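Side-chain contacts in acetate kinase (Entamoeba histolytica, PDB 4H0O), which acts as a pyrophosphate-dependent acetate kinase, interconverting acetate and acetyl phosphate by phosphoryl transfer: residues Ser14-Phe19 / Arg148-Ile153; Val114-Leu119 / Gly135-Ser140; Ile36-Lys41 / Gln82-Asn87; Ala156-Ile161 / Ser217-Val222; Ile192-Asn197 / Lys369-Leu374. All blocks are in the same frame, centred on the assembly; numbering follows the deposited sequence.

Interaction 1. Residues Ser14-Phe19 / Arg148-Ile153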
# COMPACT_ATOMS: atom_id res chain seq x y z
N SER B 14 37.86 -20.53 17.63
CA SER B 14 37.74 -19.08 17.72
C SER B 14 36.40 -18.67 18.32
O SER B 14 35.35 -19.17 17.91
CB SER B 14 37.92 -18.43 16.35
OG SER B 14 39.26 -18.53 15.91
N ASN B 15 36.44 -17.77 19.30
CA ASN B 15 35.23 -17.31 19.96
C ASN B 15 34.75 -16.00 19.34
O ASN B 15 35.55 -15.13 18.98
CB ASN B 15 35.47 -17.12 21.46
CG ASN B 15 35.79 -18.42 22.17
OD1 ASN B 15 35.27 -19.48 21.82
ND2 ASN B 15 36.65 -18.35 23.17
N VAL B 16 33.43 -15.86 19.21
CA VAL B 16 32.84 -14.63 18.68
C VAL B 16 31.87 -14.05 19.70
O VAL B 16 30.94 -14.73 20.14
CB VAL B 16 32.10 -14.87 17.35
CG1 VAL B 16 31.54 -13.56 16.81
CG2 VAL B 16 33.03 -15.49 16.33
N LEU B 17 32.10 -12.79 20.07
CA LEU B 17 31.22 -12.09 21.00
C LEU B 17 30.14 -11.33 20.23
O LEU B 17 30.46 -10.47 19.41
CB LEU B 17 32.04 -11.13 21.87
CG LEU B 17 31.27 -10.20 22.82
CD1 LEU B 17 30.48 -11.01 23.83
CD2 LEU B 17 32.23 -9.25 23.53
N ILE B 18 28.87 -11.65 20.48
CA ILE B 18 27.77 -10.91 19.87
C ILE B 18 27.03 -10.06 20.91
O ILE B 18 26.57 -10.58 21.93
CB ILE B 18 26.76 -11.84 19.15
CG1 ILE B 18 27.30 -12.28 17.79
CG2 ILE B 18 25.42 -11.14 18.94
CD1 ILE B 18 28.13 -13.51 17.85
N PHE B 19 26.93 -8.76 20.65
CA PHE B 19 26.17 -7.88 21.53
C PHE B 19 24.76 -7.66 21.01
O PHE B 19 24.56 -7.33 19.84
CB PHE B 19 26.88 -6.53 21.69
CG PHE B 19 28.02 -6.55 22.67
CD1 PHE B 19 27.79 -6.84 24.01
CD2 PHE B 19 29.31 -6.26 22.26
CE1 PHE B 19 28.83 -6.85 24.92
CE2 PHE B 19 30.36 -6.26 23.17
CZ PHE B 19 30.12 -6.56 24.50
N ARG B 148 39.28 -7.95 15.73
CA ARG B 148 38.47 -7.63 14.55
C ARG B 148 37.00 -7.52 14.94
O ARG B 148 36.47 -8.39 15.64
CB ARG B 148 38.66 -8.70 13.48
CG ARG B 148 40.11 -9.03 13.17
CD ARG B 148 40.80 -7.89 12.45
NE ARG B 148 40.43 -7.83 11.04
CZ ARG B 148 40.14 -6.71 10.38
NH1 ARG B 148 40.16 -5.54 11.01
NH2 ARG B 148 39.82 -6.76 9.09
N GLN B 149 36.35 -6.44 14.52
CA GLN B 149 34.94 -6.23 14.83
C GLN B 149 34.16 -5.84 13.58
O GLN B 149 34.72 -5.22 12.67
CB GLN B 149 34.78 -5.18 15.94
CG GLN B 149 35.62 -5.47 17.18
CD GLN B 149 35.18 -4.69 18.41
OE1 GLN B 149 34.01 -4.34 18.55
NE2 GLN B 149 36.12 -4.43 19.31
N TYR B 150 32.89 -6.22 13.54
CA TYR B 150 32.04 -5.94 12.38
C TYR B 150 30.67 -5.45 12.80
O TYR B 150 30.17 -5.79 13.88
CB TYR B 150 31.91 -7.19 11.50
CG TYR B 150 31.16 -8.35 12.13
CD1 TYR B 150 31.82 -9.26 12.94
CD2 TYR B 150 29.81 -8.54 11.89
CE1 TYR B 150 31.15 -10.33 13.50
CE2 TYR B 150 29.13 -9.61 12.45
CZ TYR B 150 29.81 -10.50 13.26
OH TYR B 150 29.13 -11.56 13.81
N VAL B 151 30.05 -4.65 11.94
CA VAL B 151 28.70 -4.17 12.19
C VAL B 151 27.75 -4.71 11.13
O VAL B 151 27.94 -4.50 9.93
CB VAL B 151 28.65 -2.62 12.27
CG1 VAL B 151 29.30 -1.99 11.05
CG2 VAL B 151 27.23 -2.14 12.45
N ALA B 152 26.73 -5.45 11.58
CA ALA B 152 25.71 -5.96 10.67
C ALA B 152 24.63 -4.90 10.49
O ALA B 152 23.95 -4.54 11.45
CB ALA B 152 25.12 -7.24 11.23
N ILE B 153 24.47 -4.40 9.26
CA ILE B 153 23.52 -3.32 8.99
C ILE B 153 22.17 -3.84 8.48
O ILE B 153 22.11 -4.53 7.46
CB ILE B 153 24.10 -2.28 8.01
CG1 ILE B 153 25.14 -1.39 8.70
CG2 ILE B 153 23.00 -1.39 7.47
CD1 ILE B 153 26.53 -1.96 8.71

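Interaction 2. Residues Val114-Leu119 / Gly135-Ser140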
# COMPACT_ATOMS: atom_id res chain seq x y z
N VAL B 114 36.76 4.94 8.94
CA VAL B 114 35.76 5.43 7.99
C VAL B 114 34.35 4.97 8.38
O VAL B 114 33.42 5.77 8.45
CB VAL B 114 36.07 4.98 6.55
CG1 VAL B 114 34.98 5.45 5.59
CG2 VAL B 114 37.43 5.50 6.11
N VAL B 115 34.21 3.67 8.63
CA VAL B 115 32.95 3.08 9.06
C VAL B 115 32.38 3.76 10.31
O VAL B 115 31.20 4.13 10.34
CB VAL B 115 33.09 1.55 9.31
CG1 VAL B 115 31.91 1.01 10.07
CG2 VAL B 115 33.24 0.81 7.99
N LEU B 116 33.22 3.95 11.32
CA LEU B 116 32.82 4.64 12.55
C LEU B 116 32.32 6.06 12.26
O LEU B 116 31.33 6.51 12.84
CB LEU B 116 33.98 4.67 13.55
CG LEU B 116 34.23 3.39 14.35
CD1 LEU B 116 35.56 3.46 15.08
CD2 LEU B 116 33.09 3.14 15.33
N LYS B 117 33.02 6.75 11.37
CA LYS B 117 32.64 8.10 10.97
C LYS B 117 31.28 8.11 10.27
O LYS B 117 30.45 8.99 10.50
CB LYS B 117 33.71 8.70 10.06
CG LYS B 117 33.32 9.99 9.35
CD LYS B 117 34.11 10.15 8.06
CE LYS B 117 34.01 8.89 7.20
NZ LYS B 117 34.78 8.99 5.93
N GLU B 118 31.05 7.11 9.41
CA GLU B 118 29.80 7.01 8.66
C GLU B 118 28.63 6.56 9.54
O GLU B 118 27.50 6.99 9.35
CB GLU B 118 29.96 6.09 7.45
CG GLU B 118 30.86 6.63 6.35
CD GLU B 118 30.26 7.83 5.62
OE1 GLU B 118 29.04 8.05 5.74
OE2 GLU B 118 31.01 8.54 4.92
N LEU B 119 28.92 5.68 10.51
CA LEU B 119 27.91 5.25 11.47
C LEU B 119 27.43 6.42 12.32
O LEU B 119 26.24 6.52 12.65
CB LEU B 119 28.47 4.14 12.37
CG LEU B 119 28.68 2.75 11.76
CD1 LEU B 119 29.43 1.83 12.72
CD2 LEU B 119 27.35 2.14 11.36
N GLY B 135 27.25 3.51 20.91
CA GLY B 135 27.98 3.63 22.17
C GLY B 135 28.67 2.34 22.56
O GLY B 135 29.81 2.35 23.03
N VAL B 136 27.97 1.22 22.35
CA VAL B 136 28.53 -0.09 22.64
C VAL B 136 29.69 -0.40 21.70
O VAL B 136 30.71 -0.94 22.12
CB VAL B 136 27.45 -1.19 22.54
CG1 VAL B 136 28.07 -2.58 22.65
CG2 VAL B 136 26.40 -1.00 23.61
N ILE B 137 29.53 -0.05 20.42
CA ILE B 137 30.59 -0.23 19.43
C ILE B 137 31.86 0.56 19.79
O ILE B 137 32.96 0.02 19.74
CB ILE B 137 30.12 0.15 18.00
CG1 ILE B 137 29.13 -0.90 17.48
CG2 ILE B 137 31.30 0.26 17.05
CD1 ILE B 137 28.57 -0.59 16.10
N GLU B 138 31.70 1.83 20.15
CA GLU B 138 32.84 2.67 20.53
C GLU B 138 33.61 2.13 21.74
O GLU B 138 34.84 2.09 21.73
CB GLU B 138 32.39 4.12 20.78
CG GLU B 138 32.64 5.05 19.60
CD GLU B 138 32.47 6.52 19.96
OE1 GLU B 138 31.79 6.82 20.97
OE2 GLU B 138 33.01 7.38 19.23
N ILE B 139 32.89 1.73 22.78
CA ILE B 139 33.54 1.19 23.97
C ILE B 139 34.16 -0.18 23.69
O ILE B 139 35.16 -0.56 24.29
CB ILE B 139 32.57 1.14 25.19
CG1 ILE B 139 33.27 1.62 26.45
CG2 ILE B 139 32.00 -0.26 25.39
CD1 ILE B 139 33.72 3.06 26.37
N SER B 140 33.57 -0.91 22.74
CA SER B 140 34.02 -2.26 22.42
C SER B 140 35.34 -2.21 21.64
O SER B 140 36.22 -3.04 21.85
CB SER B 140 32.95 -2.99 21.61
OG SER B 140 33.05 -4.39 21.76

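Interaction 3. Residues Ile36-Lys41 / Gln82-Asn87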
# COMPACT_ATOMS: atom_id res chain seq x y z
N ILE B 36 26.96 -21.98 21.81
CA ILE B 36 27.10 -20.98 22.87
C ILE B 36 27.96 -21.51 24.02
O ILE B 36 27.68 -22.57 24.56
CB ILE B 36 25.73 -20.55 23.41
CG1 ILE B 36 24.83 -20.06 22.27
CG2 ILE B 36 25.88 -19.48 24.47
CD1 ILE B 36 23.41 -19.74 22.69
N VAL B 37 28.99 -20.75 24.38
CA VAL B 37 29.88 -21.14 25.48
C VAL B 37 29.68 -20.22 26.68
O VAL B 37 29.95 -20.61 27.82
CB VAL B 37 31.36 -21.13 25.04
CG1 VAL B 37 31.57 -22.12 23.91
CG2 VAL B 37 31.78 -19.74 24.60
N CYS B 38 29.21 -19.01 26.42
CA CYS B 38 28.95 -18.03 27.47
C CYS B 38 27.86 -17.06 27.01
O CYS B 38 27.77 -16.75 25.82
CB CYS B 38 30.23 -17.27 27.82
SG CYS B 38 30.15 -16.33 29.37
N SER B 39 27.05 -16.59 27.95
CA SER B 39 25.98 -15.65 27.65
C SER B 39 25.59 -14.90 28.92
O SER B 39 25.90 -15.35 30.03
CB SER B 39 24.75 -16.36 27.08
OG SER B 39 24.11 -17.15 28.06
N GLY B 40 24.92 -13.76 28.78
CA GLY B 40 24.55 -12.98 29.94
C GLY B 40 23.60 -11.83 29.68
O GLY B 40 23.39 -11.43 28.53
N LYS B 41 23.02 -11.30 30.75
CA LYS B 41 22.12 -10.16 30.68
C LYS B 41 22.46 -9.20 31.81
O LYS B 41 22.70 -9.62 32.95
CB LYS B 41 20.66 -10.62 30.80
CG LYS B 41 20.25 -11.69 29.80
CD LYS B 41 18.85 -12.23 30.08
CE LYS B 41 18.47 -13.34 29.11
NZ LYS B 41 17.16 -13.95 29.43
N GLN B 82 35.23 -7.41 30.58
CA GLN B 82 36.10 -7.63 31.73
C GLN B 82 35.88 -9.01 32.35
O GLN B 82 36.83 -9.70 32.72
CB GLN B 82 35.89 -6.53 32.77
CG GLN B 82 36.57 -6.78 34.11
CD GLN B 82 36.55 -5.55 35.00
OE1 GLN B 82 36.66 -4.42 34.52
NE2 GLN B 82 36.40 -5.77 36.30
N PHE B 83 34.62 -9.41 32.46
CA PHE B 83 34.27 -10.72 33.02
C PHE B 83 34.86 -11.85 32.20
O PHE B 83 35.35 -12.84 32.75
CB PHE B 83 32.75 -10.88 33.10
CG PHE B 83 32.29 -12.29 33.36
CD1 PHE B 83 32.22 -12.79 34.66
CD2 PHE B 83 31.91 -13.12 32.32
CE1 PHE B 83 31.79 -14.08 34.90
CE2 PHE B 83 31.48 -14.42 32.55
CZ PHE B 83 31.42 -14.90 33.85
N LEU B 84 34.79 -11.72 30.88
CA LEU B 84 35.27 -12.76 29.97
C LEU B 84 36.79 -12.91 30.04
O LEU B 84 37.32 -14.02 29.95
CB LEU B 84 34.82 -12.46 28.54
CG LEU B 84 33.30 -12.41 28.35
CD1 LEU B 84 32.92 -11.82 26.99
CD2 LEU B 84 32.68 -13.79 28.52
N LYS B 85 37.49 -11.78 30.21
CA LYS B 85 38.93 -11.79 30.38
C LYS B 85 39.31 -12.50 31.68
O LYS B 85 40.21 -13.34 31.69
CB LYS B 85 39.48 -10.36 30.38
CG LYS B 85 39.54 -9.71 29.01
CD LYS B 85 40.03 -8.27 29.11
CE LYS B 85 40.25 -7.66 27.73
NZ LYS B 85 40.68 -6.23 27.81
N GLU B 86 38.62 -12.16 32.76
CA GLU B 86 38.89 -12.74 34.07
C GLU B 86 38.59 -14.24 34.13
O GLU B 86 39.14 -14.96 34.96
CB GLU B 86 38.13 -11.99 35.17
CG GLU B 86 38.70 -10.61 35.48
CD GLU B 86 37.90 -9.86 36.54
OE1 GLU B 86 36.83 -10.37 36.94
OE2 GLU B 86 38.34 -8.78 36.97
N ASN B 87 37.70 -14.71 33.26
CA ASN B 87 37.39 -16.14 33.20
C ASN B 87 38.00 -16.85 32.00
O ASN B 87 37.57 -17.95 31.63
CB ASN B 87 35.87 -16.36 33.26
CG ASN B 87 35.31 -16.15 34.65
OD1 ASN B 87 35.12 -17.11 35.40
ND2 ASN B 87 35.04 -14.90 35.00

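Interaction 4. Residues Ala156-Ile161 / Ser217-Val222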
# COMPACT_ATOMS: atom_id res chain seq x y z
N ALA B 156 21.17 -2.87 4.72
CA ALA B 156 22.10 -3.15 3.61
C ALA B 156 21.59 -4.14 2.56
O ALA B 156 21.85 -3.97 1.37
CB ALA B 156 23.45 -3.61 4.16
N PHE B 157 20.88 -5.18 3.00
CA PHE B 157 20.38 -6.22 2.09
C PHE B 157 19.52 -5.64 0.98
O PHE B 157 19.44 -6.21 -0.11
CB PHE B 157 19.60 -7.30 2.86
CG PHE B 157 19.06 -8.41 2.00
CD1 PHE B 157 19.91 -9.22 1.26
CD2 PHE B 157 17.69 -8.67 1.95
CE1 PHE B 157 19.41 -10.26 0.47
CE2 PHE B 157 17.18 -9.71 1.17
CZ PHE B 157 18.04 -10.50 0.43
N HIS B 158 18.88 -4.52 1.26
CA HIS B 158 17.95 -3.90 0.31
C HIS B 158 18.62 -2.90 -0.62
O HIS B 158 17.93 -2.13 -1.30
CB HIS B 158 16.80 -3.24 1.07
CG HIS B 158 16.04 -4.17 1.95
ND1 HIS B 158 15.38 -5.28 1.47
CD2 HIS B 158 15.82 -4.16 3.29
CE1 HIS B 158 14.79 -5.92 2.47
NE2 HIS B 158 15.04 -5.26 3.59
N SER B 159 19.95 -2.91 -0.67
CA SER B 159 20.68 -2.01 -1.56
C SER B 159 20.50 -2.39 -3.03
O SER B 159 20.74 -1.58 -3.92
CB SER B 159 22.17 -1.99 -1.20
OG SER B 159 22.84 -3.11 -1.75
N THR B 160 20.06 -3.62 -3.28
CA THR B 160 19.87 -4.11 -4.64
C THR B 160 18.53 -3.69 -5.24
O THR B 160 18.27 -3.92 -6.42
CB THR B 160 19.99 -5.64 -4.72
OG1 THR B 160 19.11 -6.25 -3.77
CG2 THR B 160 21.42 -6.07 -4.44
N ILE B 161 17.67 -3.08 -4.42
CA ILE B 161 16.39 -2.58 -4.90
C ILE B 161 16.62 -1.41 -5.87
O ILE B 161 17.33 -0.46 -5.54
CB ILE B 161 15.47 -2.13 -3.74
CG1 ILE B 161 15.17 -3.30 -2.79
CG2 ILE B 161 14.17 -1.58 -4.27
CD1 ILE B 161 14.18 -2.95 -1.68
N SER B 217 7.29 -7.09 8.06
CA SER B 217 7.46 -6.74 6.66
C SER B 217 7.48 -7.98 5.76
O SER B 217 7.63 -9.11 6.24
CB SER B 217 8.75 -5.93 6.46
OG SER B 217 9.90 -6.75 6.59
N CYS B 218 7.31 -7.75 4.46
CA CYS B 218 7.48 -8.79 3.46
C CYS B 218 8.57 -8.38 2.49
O CYS B 218 8.80 -7.18 2.28
CB CYS B 218 6.19 -9.01 2.67
SG CYS B 218 4.87 -9.78 3.61
N CYS B 219 9.24 -9.35 1.89
CA CYS B 219 10.28 -9.06 0.91
C CYS B 219 10.16 -9.95 -0.32
O CYS B 219 10.06 -11.17 -0.21
CB CYS B 219 11.66 -9.23 1.54
SG CYS B 219 13.02 -8.65 0.50
N GLY B 220 10.16 -9.33 -1.50
CA GLY B 220 10.19 -10.08 -2.74
C GLY B 220 11.64 -10.34 -3.12
O GLY B 220 12.42 -9.40 -3.31
N ILE B 221 12.00 -11.61 -3.24
CA ILE B 221 13.39 -11.99 -3.47
C ILE B 221 13.58 -12.77 -4.78
O ILE B 221 13.02 -13.86 -4.96
CB ILE B 221 13.95 -12.79 -2.28
CG1 ILE B 221 13.87 -11.94 -1.01
CG2 ILE B 221 15.38 -13.22 -2.54
CD1 ILE B 221 14.08 -12.71 0.27
N VAL B 222 14.38 -12.20 -5.68
CA VAL B 222 14.66 -12.84 -6.96
C VAL B 222 16.11 -13.31 -7.01
O VAL B 222 17.03 -12.49 -7.00
CB VAL B 222 14.38 -11.89 -8.15
CG1 VAL B 222 14.68 -12.58 -9.48
CG2 VAL B 222 12.94 -11.41 -8.11

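Interaction 5. Residues Ile192-Asn197 / Lys369-Leu374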
# COMPACT_ATOMS: atom_id res chain seq x y z
N ILE B 192 17.39 -16.59 3.62
CA ILE B 192 17.80 -16.94 2.27
C ILE B 192 19.03 -17.85 2.27
O ILE B 192 19.08 -18.87 1.57
CB ILE B 192 18.09 -15.69 1.42
CG1 ILE B 192 16.80 -14.94 1.13
CG2 ILE B 192 18.77 -16.06 0.11
CD1 ILE B 192 15.71 -15.82 0.54
N ASN B 193 20.03 -17.49 3.08
CA ASN B 193 21.25 -18.28 3.15
C ASN B 193 21.01 -19.68 3.71
O ASN B 193 21.64 -20.64 3.28
CB ASN B 193 22.32 -17.55 3.97
CG ASN B 193 23.65 -18.29 3.97
OD1 ASN B 193 24.45 -18.15 3.04
ND2 ASN B 193 23.89 -19.07 5.01
N SER B 194 20.10 -19.79 4.67
CA SER B 194 19.79 -21.08 5.28
C SER B 194 19.01 -21.97 4.31
O SER B 194 18.96 -23.19 4.47
CB SER B 194 19.00 -20.89 6.57
OG SER B 194 17.72 -20.34 6.30
N LEU B 195 18.41 -21.35 3.30
CA LEU B 195 17.60 -22.06 2.31
C LEU B 195 18.45 -22.64 1.18
O LEU B 195 17.98 -23.49 0.42
CB LEU B 195 16.52 -21.14 1.74
CG LEU B 195 15.36 -20.82 2.69
CD1 LEU B 195 14.51 -19.68 2.16
CD2 LEU B 195 14.51 -22.05 2.91
N LYS B 196 19.70 -22.20 1.08
CA LYS B 196 20.60 -22.68 0.03
C LYS B 196 20.98 -24.16 0.19
O LYS B 196 21.44 -24.79 -0.75
CB LYS B 196 21.86 -21.81 -0.05
CG LYS B 196 21.56 -20.37 -0.45
CD LYS B 196 22.83 -19.55 -0.65
CE LYS B 196 22.50 -18.14 -1.10
NZ LYS B 196 23.69 -17.26 -1.17
N ASN B 197 20.77 -24.69 1.39
CA ASN B 197 20.99 -26.11 1.65
C ASN B 197 19.76 -26.94 1.31
O ASN B 197 19.76 -28.16 1.45
CB ASN B 197 21.34 -26.35 3.12
CG ASN B 197 22.72 -25.84 3.49
OD1 ASN B 197 23.58 -25.67 2.63
ND2 ASN B 197 22.93 -25.60 4.78
N LYS B 369 10.77 -24.48 14.91
CA LYS B 369 12.06 -24.71 15.55
C LYS B 369 13.11 -25.08 14.51
O LYS B 369 14.32 -24.96 14.76
CB LYS B 369 11.96 -25.78 16.63
CG LYS B 369 11.24 -25.32 17.88
CD LYS B 369 11.73 -23.94 18.30
CE LYS B 369 10.93 -23.37 19.46
NZ LYS B 369 11.29 -21.94 19.71
N LYS B 370 12.65 -25.50 13.33
CA LYS B 370 13.54 -25.84 12.23
C LYS B 370 12.83 -25.72 10.88
O LYS B 370 11.61 -25.86 10.80
CB LYS B 370 14.11 -27.25 12.41
CG LYS B 370 13.06 -28.35 12.33
CD LYS B 370 13.71 -29.72 12.18
CE LYS B 370 12.67 -30.79 11.93
NZ LYS B 370 13.26 -32.16 11.96
N ILE B 371 13.61 -25.48 9.82
CA ILE B 371 13.05 -25.35 8.48
C ILE B 371 12.30 -26.61 8.07
O ILE B 371 12.89 -27.69 7.98
CB ILE B 371 14.15 -25.05 7.44
CG1 ILE B 371 14.87 -23.75 7.78
CG2 ILE B 371 13.55 -24.99 6.04
CD1 ILE B 371 16.06 -23.46 6.89
N GLU B 372 11.00 -26.47 7.83
CA GLU B 372 10.17 -27.60 7.43
C GLU B 372 9.00 -27.14 6.56
O GLU B 372 8.29 -26.20 6.90
CB GLU B 372 9.64 -28.34 8.67
CG GLU B 372 9.12 -27.43 9.76
CD GLU B 372 8.64 -28.19 10.98
OE1 GLU B 372 7.82 -29.12 10.81
OE2 GLU B 372 9.08 -27.86 12.10
N PHE B 373 8.82 -27.82 5.43
CA PHE B 373 7.74 -27.49 4.51
C PHE B 373 6.38 -27.88 5.08
O PHE B 373 6.22 -28.98 5.61
CB PHE B 373 7.96 -28.17 3.16
CG PHE B 373 9.16 -27.66 2.40
CD1 PHE B 373 10.42 -28.18 2.64
CD2 PHE B 373 9.02 -26.65 1.46
CE1 PHE B 373 11.52 -27.71 1.95
CE2 PHE B 373 10.11 -26.18 0.77
CZ PHE B 373 11.37 -26.71 1.01
N LEU B 374 5.41 -26.98 4.97
CA LEU B 374 4.07 -27.23 5.48
C LEU B 374 3.11 -27.62 4.36
O LEU B 374 2.00 -28.08 4.61
CB LEU B 374 3.56 -26.01 6.24
CG LEU B 374 4.52 -25.47 7.30
CD1 LEU B 374 3.92 -24.31 8.08
CD2 LEU B 374 4.94 -26.58 8.24

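Interaction 1. Residues Ser14-Phe19 / Arg148-Ile153
Y150 reaches toward V16 and I18 from a strand that is not their neighbour: strand 93-98 runs between 16-21 and 148-153, and the tyrosine ring spans the distance. The path can be followed from CB outward. Y150 CB, 8.3 Å from V16 CG1, meets nothing of 14-19. Its first torsion, chi1 66°, places CG between the backbone N and the carbonyl carbon, and the ring then leans in the direction of strand 16-21. The ring carbons still make no contact below 4.5 Å with 14-19; even Y150 CE1 stops 4.6 Å from V16 CG1. The hydroxyl alone completes the approach, with Y150 OH 4.3 Å from V16 CG1 and 4.4 Å from I18 CG1. The two aliphatic residues present a joint surface to it, since V16 CG1 and I18 CD1 lie 3.6 Å apart. These are loose van der Waals contacts, and no hydrogen bond crosses between the segments. The polar need of the phenol is met by the main chain of a helix, where Y150 OH bonds to I394 O, which holds the hydroxyl beside V16 CG1 and I18 CG1. V16, I18 and Y150 are all buried. The I18 side chain also lies about 5 Å from that of N20, a predicted magnesium ligand. The contact thus occupies one face of the N-terminal sheet of the ribonuclease H-like fold, with helix 390-402 packed over it: L395 touches both V16 and I18, and L401 touches the Y150 side chain.

Interaction 2. Residues Val114-Leu119 / Gly135-Ser140
I137 meets L116 and L119 where two helices, 113-120 and 129-143, pack side by side against the N-terminal ribonuclease H-like sheet. The close part is aliphatic and depends on both branches of I137. CG2, anti to the backbone N, comes 3.8 Å from CD2 of L116, and the two side chains run past each other in opposite directions. CD1, at the end of the other branch, lies 4.2 Å from CD1 of L119, one helical turn further along. L116 and L119 therefore receive separate methyls of the same isoleucine. On the sheet side the layer is continued by strand 93-98, where F98 touches L119 and H96 touches I137. The other flank is looser. The nearest pair of CA atoms, those of L116 and E138, is 8.2 Å apart. E138 is exposed, and its carboxylate makes no contact with 114-119. The side of helix 113-120 that carries K117 faces solvent. Even at its nearest, E138 offers just an aliphatic carbon, CG, 4.7 Å from L116 CD2.

Interaction 3. Residues Ile36-Lys41 / Gln82-Asn87
A cysteine sulfur aimed at the rim of a phenylalanine ring is the unusual feature here: C38 SG lies in the plane of the F83 ring, 5.3 Å from its centroid and 86° off the ring normal. The sulfur faces a single corner, 3.9 Å from F83 CE2, making this an edge-on sulfur-aromatic contact. The same atom touches L84, whose CD2 is 3.7 Å away, so one sulfur serves two consecutive residues of the helix. The torsions account for the meeting. C38 holds SG anti to its backbone N (chi1 -165°), which carries the sulfur across toward the helix, while F83 CG is likewise anti to N and L84 CG lies beside its backbone N, anti to the carbonyl carbon. This is a helix-on-sheet contact of the N-terminal ribonuclease H-like domain, in which the last turns of helix 73-86 lie against strand 36-44, a central member of the antiparallel part of the sheet. Neighbouring strands supply more of the surroundings: F83 stacks with H57 and touches I64 and I66, and C38 touches Y28 and L59. The ring is further confined by the residue that leaves the helix. N87 sets its amide nitrogen 3.3 Å above one face of F83, displaced toward the rim, and from there N87 ND2 donates to F83 O at 3.1 Å. That bond is nearly straight at the hydrogen, 169°, and the acceptor lies close to the plane of the N87 amide.

Interaction 4. Residues Ala156-Ile161 / Ser217-Val222
F157 and H158, adjacent residues of a loop, converge on C219 of strand 216-222, part of the C-terminal sheet of the ribonuclease H-like fold; the loop has just left strand 148-153 of the N-terminal sheet. The sulfur-aromatic contact is the closest. C219 SG lies 3.8 Å from H158 CE1, in the plane of the imidazole and 4.8 Å from its centroid, so the thiol meets the ring at its edge, 87° off the normal. With SG anti to the backbone N of C219 (chi1 -171°), the sulfur projects from the strand toward the loop. Apolar contacts come second and are slacker. F157 CE2 stands 4.3 Å from C219 SG, in an approach oblique to the phenyl plane. I221 CD1, two residues further along the strand, comes near that plane at the ring edge, 4.4 Å from F157 CE2. Helix 185-195 borders this cluster, with Y188 touching both F157 and C219. No hydrogen bond crosses between the segments; the polar partners of H158 and S217 lie outside them. H158 ND1 bonds to S226 OG and H158 NE2 to F183 O, which hold the imidazole at both nitrogens and fix the rotation that turns CE1 to the sulfur. The H158 side chain is about 6 Å from that of H184, predicted to stabilise the transition state, and about 7 Å from that of D154, the predicted proton donor or acceptor, which places the cluster beside the probable catalytic centre. On the strand, S217 OG bonds to H184 ND1.

Interaction 5. Residues Ile192-Asn197 / Lys369-Leu374
I371 places its CD1 methyl against S194 in the last part of helix 185-195, and this is the closest meeting of the two segments. Three atoms of the serine share the methyl. S194 OG is 3.6 Å from I371 CD1, S194 O is 3.8 Å from that methyl, and S194 CB is 3.9 Å from it. The other branch of the isoleucine makes a weaker touch, CG2 standing 4.4 Å from L195 CD2. The forked side chain thus bridges two successive residues, the long arm reaching the serine and the short arm the leucine. I371 extends the long arm fully (chi2 174°), with CG1 anti to the carbonyl carbon, which lets CD1 cross to the helix. In the next shell the serine is set by its own helix: OG lies between the backbone N and the carbonyl carbon and bonds to V191 O, with a weak second bond to Y190 O. L195 N bonds to I192 O at 3.1 Å. On the other side, I371 leads into strand 372-373, the edge strand of the C-terminal sheet beside 382-385, and also touches P387. F373 continues the same junction by touching V198 in the following loop. The contact therefore joins helix 185-195 to the rim of the sheet, away from the predicted catalytic residues. Since the hydroxyl spends its hydrogen bond inside the helix, what it offers I371 is a van der Waals surface, and the contact relies on shape and dispersion without directional bonding across it.

In the fold
From the N terminus, the chain opens interaction 1 at 14-19 and closes it at 148-153. Within that loop interaction 3 closes first, joining 36-41 to 82-87, and interaction 2 follows in series with 114-119 and 135-140. All three belong to the N-terminal domain, where Q149 NE2 probably bonds to S140 O, and L17 packs on L84. Shortly after interaction 1 closes, 156-161 opens interaction 4. Interaction 5 opens at 192-197 before 217-222 closes interaction 4, then waits until 369-374, so these two cross. They share the C-terminal sheet and meet where I221 CD1 packs on I192 CD1.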